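Clostripain-related protein (Bacteroides thetaiotaomicron, PDB 6NAG) is a secreted C11 cysteine protease of the clostripain family, which probably cleaves peptide bonds in its protein substrates. Local coordinates at residues A59-L64 / K77-P82. The protein carries 1 engineered substitution. Sequence-based numbering, arbitrary orientation.
Sequences ATLFEL and KNYTDP. With PRO (proline), chain E; PRO (proline), chain C.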
loop_
_atom_site.group_PDB
_atom_site.type_symbol
_atom_site.label_atom_id
_atom_site.label_comp_id
_atom_site.label_asym_id
_atom_site.label_seq_id
_atom_site.Cartn_x
_atom_site.Cartn_y
_atom_site.Cartn_z
ATOM N N ALA A 59 -3.452 -2.986 24.027
ATOM C CA ALA A 59 -4.621 -3.241 23.193
ATOM C C ALA A 59 -4.766 -4.721 22.851
ATOM O O ALA A 59 -3.828 -5.500 23.008
ATOM C CB ALA A 59 -4.547 -2.415 21.922
ATOM N N THR A 60 -5.948 -5.096 22.374
ATOM C CA THR A 60 -6.236 -6.484 22.032
ATOM C C THR A 60 -7.065 -6.583 20.755
ATOM O O THR A 60 -8.037 -5.850 20.577
ATOM C CB THR A 60 -6.984 -7.200 23.177
ATOM O OG1 THR A 60 -6.187 -7.169 24.367
ATOM C CG2 THR A 60 -7.279 -8.646 22.812
ATOM N N LEU A 61 -6.668 -7.489 19.866
ATOM C CA LEU A 61 -7.436 -7.777 18.662
ATOM C C LEU A 61 -8.221 -9.074 18.843
ATOM O O LEU A 61 -7.641 -10.115 19.148
ATOM C CB LEU A 61 -6.514 -7.881 17.446
ATOM C CG LEU A 61 -7.192 -8.023 16.082
ATOM C CD1 LEU A 61 -7.801 -6.699 15.652
ATOM C CD2 LEU A 61 -6.215 -8.536 15.037
ATOM N N PHE A 62 -9.536 -9.010 18.662
ATOM C CA PHE A 62 -10.371 -10.197 18.807
ATOM C C PHE A 62 -11.517 -10.219 17.798
ATOM O O PHE A 62 -11.761 -9.239 17.097
ATOM C CB PHE A 62 -10.921 -10.297 20.235
ATOM C CG PHE A 62 -11.864 -9.187 20.609
ATOM C CD1 PHE A 62 -11.381 -7.961 21.033
ATOM C CD2 PHE A 62 -13.235 -9.379 20.555
ATOM C CE1 PHE A 62 -12.245 -6.944 21.384
ATOM C CE2 PHE A 62 -14.104 -8.366 20.905
ATOM C CZ PHE A 62 -13.609 -7.147 21.319
ATOM N N GLU A 63 -12.216 -11.348 17.735
ATOM C CA GLU A 63 -13.280 -11.541 16.758
ATOM C C GLU A 63 -14.619 -11.863 17.416
ATOM O O GLU A 63 -14.678 -12.621 18.382
ATOM C CB GLU A 63 -12.900 -12.661 15.783
ATOM C CG GLU A 63 -14.006 -13.057 14.816
ATOM C CD GLU A 63 -13.568 -14.117 13.825
ATOM O OE1 GLU A 63 -12.432 -14.620 13.952
ATOM O OE2 GLU A 63 -14.358 -14.446 12.917
ATOM N N LEU A 64 -15.688 -11.271 16.891
ATOM C CA LEU A 64 -17.042 -11.646 17.279
ATOM C C LEU A 64 -17.587 -12.672 16.296
ATOM O O LEU A 64 -17.759 -12.377 15.114
ATOM C CB LEU A 64 -17.962 -10.424 17.329
ATOM C CG LEU A 64 -17.720 -9.392 18.428
ATOM C CD1 LEU A 64 -18.815 -8.338 18.414
ATOM C CD2 LEU A 64 -17.638 -10.066 19.785
ATOM N N LYS A 77 -4.960 -11.556 18.915
ATOM C CA LYS A 77 -3.632 -11.001 19.144
ATOM C C LYS A 77 -3.667 -9.856 20.153
ATOM O O LYS A 77 -4.625 -9.087 20.197
ATOM C CB LYS A 77 -3.035 -10.518 17.818
ATOM C CG LYS A 77 -1.606 -10.015 17.903
ATOM C CD LYS A 77 -1.102 -9.586 16.537
ATOM C CE LYS A 77 0.358 -9.172 16.591
ATOM N NZ LYS A 77 0.872 -8.792 15.248
ATOM N N ASN A 78 -2.620 -9.753 20.966
ATOM C CA ASN A 78 -2.480 -8.639 21.896
ATOM C C ASN A 78 -1.367 -7.697 21.450
ATOM O O ASN A 78 -0.501 -8.078 20.663
ATOM C CB ASN A 78 -2.209 -9.148 23.311
ATOM C CG ASN A 78 -3.376 -9.925 23.885
ATOM O OD1 ASN A 78 -4.346 -9.343 24.367
ATOM N ND2 ASN A 78 -3.284 -11.248 23.840
ATOM N N TYR A 79 -1.391 -6.467 21.954
ATOM C CA TYR A 79 -0.435 -5.451 21.528
ATOM C C TYR A 79 0.207 -4.721 22.704
ATOM O O TYR A 79 -0.486 -4.145 23.540
ATOM C CB TYR A 79 -1.117 -4.432 20.611
ATOM C CG TYR A 79 -1.648 -5.006 19.317
ATOM C CD1 TYR A 79 -2.896 -5.611 19.263
ATOM C CD2 TYR A 79 -0.906 -4.930 18.146
ATOM C CE1 TYR A 79 -3.387 -6.134 18.083
ATOM C CE2 TYR A 79 -1.388 -5.449 16.961
ATOM C CZ TYR A 79 -2.629 -6.049 16.934
ATOM O OH TYR A 79 -3.114 -6.567 15.756
ATOM N N THR A 80 1.535 -4.745 22.757
ATOM C CA THR A 80 2.275 -3.959 23.736
ATOM C C THR A 80 2.759 -2.662 23.098
ATOM O O THR A 80 3.511 -2.688 22.124
ATOM C CB THR A 80 3.482 -4.728 24.306
ATOM O OG1 THR A 80 3.028 -5.902 24.989
ATOM C CG2 THR A 80 4.257 -3.857 25.280
ATOM N N ASP A 81 2.322 -1.538 23.658
ATOM C CA ASP A 81 2.649 -0.210 23.139
ATOM C C ASP A 81 2.378 -0.062 21.642
ATOM O O ASP A 81 3.298 0.217 20.872
ATOM C CB ASP A 81 4.114 0.126 23.426
ATOM C CG ASP A 81 4.391 0.314 24.902
ATOM O OD1 ASP A 81 3.629 1.052 25.561
ATOM O OD2 ASP A 81 5.369 -0.277 25.407
ATOM N N PRO A 82 1.115 -0.242 21.220
ATOM C CA PRO A 82 0.824 -0.096 19.791
ATOM C C PRO A 82 0.886 1.362 19.344
ATOM O O PRO A 82 0.389 2.242 20.045
ATOM C CB PRO A 82 -0.597 -0.649 19.666
ATOM C CG PRO A 82 -1.208 -0.390 20.996
ATOM C CD PRO A 82 -0.098 -0.538 22.002
HETATM N N PRO E . 2.566 -0.784 16.614
HETATM C CA PRO E . 3.370 -2.006 16.513
HETATM C C PRO E . 4.699 -1.769 15.804
HETATM O O PRO E . 5.077 -2.514 14.900
HETATM C CB PRO E . 2.477 -2.942 15.699
HETATM C CG PRO E . 1.095 -2.486 16.001
HETATM C CD PRO E . 1.187 -0.993 16.144
HETATM O OXT PRO E . 5.426 -0.827 16.121
HETATM N N PRO C . -11.878 -9.004 25.222
HETATM C CA PRO C . -12.303 -8.214 26.382
HETATM C C PRO C . -13.611 -7.468 26.128
HETATM O O PRO C . -13.904 -7.067 25.002
HETATM C CB PRO C . -11.145 -7.232 26.578
HETATM C CG PRO C . -10.547 -7.092 25.223
HETATM C CD PRO C . -10.671 -8.447 24.587
HETATM O OXT PRO C . -14.402 -7.248 27.046
#
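Tyr79 lies along the backbone of Ala59-Leu61, and each part of its side chain meets a different piece of that strand or its surroundings. Its CB rests 4.2 Å from CB of Ala59. With CG turned beside its own backbone N (chi1 -63°), the ring presents one edge to residues 59-61, and O of Ala59 and N of Leu61 lie near the ring plane. CD1 passes O of Ala59, and further out CE1 packs against CB of Leu61 at 3.6 Å. Across the ring, CD2 of Tyr79 touches CG of the bound proline of chain E at 3.8 Å. The hydroxyl runs beside CD2 of Leu61 and is hydrogen-bonded to Asp96 of helix 87-100, while Phe51 of strand 46-53 meets the ring edge-to-face. Losing the ring to an alanine here would probably open a gap beside Leu61 and deprive Asp96 of its phenolic partner. Strands 58-67 and 70-80 form an antiparallel beta hairpin, of which 70-80 is the outermost strand at this end of the chain's mixed sheet. Ala59 with Tyr79 and Leu61 with Lys77 are hydrogen-bonded pairs, each closed by two backbone bonds. Thr60 and Asn78, a non-hydrogen-bonded pair, project from the face bearing the chain C proline, their side chains side by side. There OG1 of Thr60 donates to OD1 of Asn78 (2.8 Å), tilted 17° from the amide's carbonyl plane. CG2 of Thr60 contacts CD of the chain C proline at 3.8 Å, and that proline's N sits over a face of the Phe62 ring. On the Tyr79 face, just past the end of strand 70-80, CG of Pro82 reaches CB of Ala59 at 4.0 Å.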